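Local coordinates for protein CpuTA1 (Curtobacterium pusillum, PDB 5K3W) that belongs to the class IV aminotransferase family, binds pyridoxal-5'-phosphate and is modelled as an assembly of two chains, at residues 102-105 with 106-109; 253-256 with 257-261. All blocks are in the same frame, centred on the assembly; numbering follows the deposited sequence.

Contact 1: residues 102-105 with 106-109; sequences ADYR and SRNG
Asp103 and Arg107, one helical turn apart, form a salt bridge. Asp103 OD2 accepts from Arg107 NE at 3.0 Å, in a fairly straight bond. The oxygen lies at the edge of the guanidinium, close to its plane. NE, in contrast, comes from above the carboxylate plane. The two planes are 29° apart. Thr5 OG1 hydrogen-bonds both to Asp103 OD2 and to Arg107 NH2, so a hydroxyl joins the ion pair. Arg107 NH2 also hydrogen-bonds to Arg3 O.

A polar-aromatic contact lies on the next residues. Asn108 ND2 sits 3.2 Å above the plane of the Tyr104 ring, over its centre. The amide is tilted 48° to the ring. Asn108 CB adds an off-centre CH-pi contact to the same ring. Tyr104 CG is anti to its own N (chi1 -174°), which lays the ring beneath the amide. ND2 gives a hydrogen bond to Arg3 O and a weak one to Tyr104 O.

Backbone bonds close the helix. Ser106 N binds Ala102 O at 3.0 Å, and Asn108 N binds Tyr104 O at 2.9 Å. Arg107 N binds Asp103 O. Gly109 N reaches Arg105 O only weakly. A side-chain hydroxyl, Ser106 OG, shares Asp103 O with Arg107 N, at 3.2 Å and from the same face.

This is the C-terminal end of helix 90-108, with i to i+4 side-chain pairs and a positive-phi glycine, Gly109, just past the last turn.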
loop_
_atom_site.group_PDB
_atom_site.type_symbol
_atom_site.label_atom_id
_atom_site.label_comp_id
_atom_site.label_asym_id
_atom_site.label_seq_id
_atom_site.Cartn_x
_atom_site.Cartn_y
_atom_site.Cartn_z
ATOM N N ALA A 102 -14.588 24.221 9.641
ATOM C CA ALA A 102 -15.647 25.062 10.171
ATOM C C ALA A 102 -16.617 24.237 11.001
ATOM O O ALA A 102 -16.998 24.645 12.106
ATOM C CB ALA A 102 -16.367 25.789 9.024
ATOM N N ASP A 103 -17.003 23.057 10.500
ATOM C CA ASP A 103 -17.969 22.237 11.225
ATOM C C ASP A 103 -17.377 21.673 12.511
ATOM O O ASP A 103 -18.056 21.621 13.545
ATOM C CB ASP A 103 -18.473 21.097 10.351
ATOM C CG ASP A 103 -19.378 20.158 11.116
ATOM O OD1 ASP A 103 -20.602 20.418 11.158
ATOM O OD2 ASP A 103 -18.860 19.172 11.697
ATOM N N TYR A 104 -16.124 21.234 12.467
ATOM C CA TYR A 104 -15.490 20.756 13.686
ATOM C C TYR A 104 -15.510 21.834 14.764
ATOM O O TYR A 104 -15.847 21.562 15.919
ATOM C CB TYR A 104 -14.056 20.306 13.406
ATOM C CG TYR A 104 -13.425 19.670 14.616
ATOM C CD1 TYR A 104 -12.841 20.459 15.610
ATOM C CD2 TYR A 104 -13.444 18.277 14.790
ATOM C CE1 TYR A 104 -12.278 19.894 16.731
ATOM C CE2 TYR A 104 -12.875 17.696 15.915
ATOM C CZ TYR A 104 -12.293 18.511 16.884
ATOM O OH TYR A 104 -11.729 17.960 18.008
ATOM N N ARG A 105 -15.153 23.069 14.409
ATOM C CA ARG A 105 -15.045 24.104 15.428
ATOM C C ARG A 105 -16.410 24.580 15.903
ATOM O O ARG A 105 -16.559 24.967 17.066
ATOM C CB ARG A 105 -14.207 25.276 14.903
ATOM C CG ARG A 105 -12.709 24.977 14.899
ATOM C CD ARG A 105 -11.962 25.723 13.796
ATOM N NE ARG A 105 -11.987 27.172 13.980
ATOM C CZ ARG A 105 -11.226 27.818 14.855
ATOM N NH1 ARG A 105 -10.388 27.142 15.626
ATOM N NH2 ARG A 105 -11.309 29.135 14.974
ATOM N N SER A 106 -17.421 24.554 15.045
ATOM C CA SER A 106 -18.706 25.061 15.497
ATOM C C SER A 106 -19.339 24.113 16.504
ATOM O O SER A 106 -20.113 24.556 17.362
ATOM C CB SER A 106 -19.643 25.312 14.313
ATOM O OG SER A 106 -20.118 24.106 13.773
ATOM N N ARG A 107 -19.003 22.822 16.434
ATOM C CA ARG A 107 -19.483 21.841 17.400
ATOM C C ARG A 107 -18.572 21.708 18.612
ATOM O O ARG A 107 -19.061 21.588 19.740
ATOM C CB ARG A 107 -19.628 20.467 16.735
ATOM C CG ARG A 107 -20.716 20.395 15.695
ATOM C CD ARG A 107 -20.822 18.998 15.108
ATOM N NE ARG A 107 -19.576 18.539 14.497
ATOM C CZ ARG A 107 -18.795 17.598 15.014
ATOM N NH1 ARG A 107 -19.129 17.004 16.151
ATOM N NH2 ARG A 107 -17.691 17.241 14.390
ATOM N N ASN A 108 -17.255 21.707 18.408
ATOM C CA ASN A 108 -16.301 21.413 19.474
ATOM C C ASN A 108 -15.606 22.647 20.014
ATOM O O ASN A 108 -14.779 22.520 20.920
ATOM C CB ASN A 108 -15.252 20.411 18.979
ATOM C CG ASN A 108 -15.880 19.145 18.464
ATOM O OD1 ASN A 108 -16.517 18.421 19.220
ATOM N ND2 ASN A 108 -15.731 18.876 17.170
ATOM N N GLY A 109 -15.937 23.830 19.496
ATOM C CA GLY A 109 -15.215 25.053 19.785
ATOM C C GLY A 109 -13.848 25.024 19.128
ATOM O O GLY A 109 -13.511 24.124 18.361
#

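Contact 2: residues 253-256 with 257-261; sequences RRIS and ADELR
Arg253 and Glu259 meet in a salt bridge between the end of a strand and the first turn of a helix. Arg253 NH1 lies 2.8 Å from Glu259 OE2. The carboxylate stands at the edge of the guanidinium, and the two planes are turned 79° to each other. Glu259 CG is anti to its backbone N (chi1 179°) and the chain runs on extended, which carries the carboxylate back past the start of the helix to the arginine. Arg253 NE has its own acid partner, Glu251. The two acids probably offset the charge of Arg253 and also that of Arg222, whose NH2 lies close to Arg253 NH2. Glu259 OE1 has Arg222 as a long, weak ion-pair partner.

Water 1 joins the same carboxylate to the backbone. It accepts from Ser256 N at 2.8 Å and donates to Glu259 OE2 at 2.6 Å. OE2 therefore serves both the arginine and the water.

Ser256 is the N-cap. Its OG accepts from Glu259 N at 3.1 Å, in a nearly straight bond of 173°. OG lies between the backbone N and the carbonyl carbon, which turns it to the amide of Glu259. Ser256 O takes Leu260 N at 3.1 Å, as the first i to i+4 bond of the helix.

The apolar part is small. Ile255 CG2 lies 4.0 Å from Glu259 CG, against the stem of the bridging side chain.

The segment leads from strand 250-253, an outermost strand of its mixed sheet within this chain, into helix 257-261. Ile255 rests on strand 220-224. Leu260 packs on strands 212-217 and 195-199, and Ala257 also touches strand 195-199.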
loop_
_atom_site.group_PDB
_atom_site.type_symbol
_atom_site.label_atom_id
_atom_site.label_comp_id
_atom_site.label_asym_id
_atom_site.label_seq_id
_atom_site.Cartn_x
_atom_site.Cartn_y
_atom_site.Cartn_z
ATOM N N ARG A 253 20.148 18.433 -2.519
ATOM C CA ARG A 253 21.222 17.669 -3.138
ATOM C C ARG A 253 21.092 16.206 -2.747
ATOM O O ARG A 253 20.241 15.824 -1.936
ATOM C CB ARG A 253 22.584 18.219 -2.726
ATOM C CG ARG A 253 22.772 18.219 -1.240
ATOM C CD ARG A 253 24.112 17.623 -0.866
ATOM N NE ARG A 253 25.217 18.446 -1.339
ATOM C CZ ARG A 253 26.431 18.420 -0.805
ATOM N NH1 ARG A 253 26.680 17.612 0.220
ATOM N NH2 ARG A 253 27.390 19.206 -1.285
ATOM N N ARG A 254 21.942 15.389 -3.358
ATOM C CA ARG A 254 22.108 14.013 -2.930
ATOM C C ARG A 254 23.010 13.972 -1.711
ATOM O O ARG A 254 24.092 14.564 -1.706
ATOM C CB ARG A 254 22.696 13.164 -4.042
ATOM C CG ARG A 254 21.832 13.164 -5.249
ATOM C CD ARG A 254 22.104 11.991 -6.170
ATOM N NE ARG A 254 21.353 12.231 -7.389
ATOM C CZ ARG A 254 21.700 13.142 -8.292
ATOM N NH1 ARG A 254 22.803 13.865 -8.104
ATOM N NH2 ARG A 254 20.953 13.321 -9.379
ATOM N N ILE A 255 22.557 13.268 -0.687
ATOM C CA ILE A 255 23.246 13.167 0.582
ATOM C C ILE A 255 23.490 11.685 0.829
ATOM O O ILE A 255 22.555 10.932 1.123
ATOM C CB ILE A 255 22.421 13.801 1.707
ATOM C CG1 ILE A 255 22.086 15.250 1.324
ATOM C CG2 ILE A 255 23.137 13.695 3.050
ATOM C CD1 ILE A 255 21.203 15.978 2.318
ATOM N N SER A 256 24.730 11.252 0.677
ATOM C CA SER A 256 25.045 9.860 0.971
ATOM C C SER A 256 24.792 9.566 2.447
ATOM O O SER A 256 24.871 10.454 3.303
ATOM C CB SER A 256 26.502 9.556 0.622
ATOM O OG SER A 256 27.369 10.072 1.620
ATOM N N ALA A 257 24.475 8.304 2.746
ATOM C CA ALA A 257 24.330 7.900 4.143
ATOM C C ALA A 257 25.567 8.253 4.963
ATOM O O ALA A 257 25.459 8.526 6.162
ATOM C CB ALA A 257 24.047 6.399 4.237
ATOM N N ASP A 258 26.745 8.272 4.336
ATOM C CA ASP A 258 27.955 8.659 5.052
ATOM C C ASP A 258 27.899 10.119 5.488
ATOM O O ASP A 258 28.156 10.437 6.656
ATOM C CB ASP A 258 29.181 8.404 4.183
ATOM C CG ASP A 258 30.355 7.888 4.985
ATOM O OD1 ASP A 258 30.118 7.388 6.109
ATOM O OD2 ASP A 258 31.509 7.975 4.501
ATOM N N GLU A 259 27.573 11.024 4.560
ATOM C CA GLU A 259 27.430 12.429 4.921
ATOM C C GLU A 259 26.419 12.609 6.049
ATOM O O GLU A 259 26.609 13.441 6.943
ATOM C CB GLU A 259 27.023 13.249 3.695
ATOM C CG GLU A 259 26.831 14.726 4.005
ATOM C CD GLU A 259 26.506 15.567 2.775
ATOM O OE1 GLU A 259 25.872 16.633 2.939
ATOM O OE2 GLU A 259 26.881 15.166 1.652
ATOM N N LEU A 260 25.349 11.820 6.035
ATOM C CA LEU A 260 24.324 11.916 7.074
ATOM C C LEU A 260 24.899 11.683 8.475
ATOM O O LEU A 260 24.502 12.352 9.437
ATOM C CB LEU A 260 23.225 10.910 6.757
ATOM C CG LEU A 260 21.865 10.909 7.423
ATOM C CD1 LEU A 260 21.054 12.072 6.909
ATOM C CD2 LEU A 260 21.194 9.567 7.105
ATOM N N ARG A 261 25.825 10.724 8.611
ATOM C CA ARG A 261 26.456 10.452 9.901
ATOM C C ARG A 261 27.283 11.628 10.391
ATOM O O ARG A 261 27.371 11.857 11.601
ATOM C CB ARG A 261 27.367 9.230 9.808
ATOM C CG ARG A 261 26.802 8.091 9.023
ATOM C CD ARG A 261 26.065 7.131 9.923
ATOM N NE ARG A 261 25.429 6.060 9.162
ATOM C CZ ARG A 261 24.535 5.220 9.671
ATOM N NH1 ARG A 261 24.170 5.334 10.942
ATOM N NH2 ARG A 261 23.999 4.274 8.907
HETATM O O HOH W 1 26.723 13.111 0.137
#

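In the fold
Contacts 1 and 2 lie on opposite sides of the chain's centre. Their own centres are 45 Å apart, and their nearest atoms about 35 Å, so they do not touch. Contact 1 closes a helix at its C-terminal end; contact 2 opens one at its N-terminal end. In sequence, contact 1 comes first and contact 2 follows. Both lie in the class IV aminotransferase portion of the chain. The ligands near them differ. In contact 1 the side chain of Asn108 is about 4 Å from a bound 3-aminobenzoic acid. In contact 2 the side chain of Leu260 is about 14 Å from the bound pyridoxal-5'-phosphate, too far for direct contact.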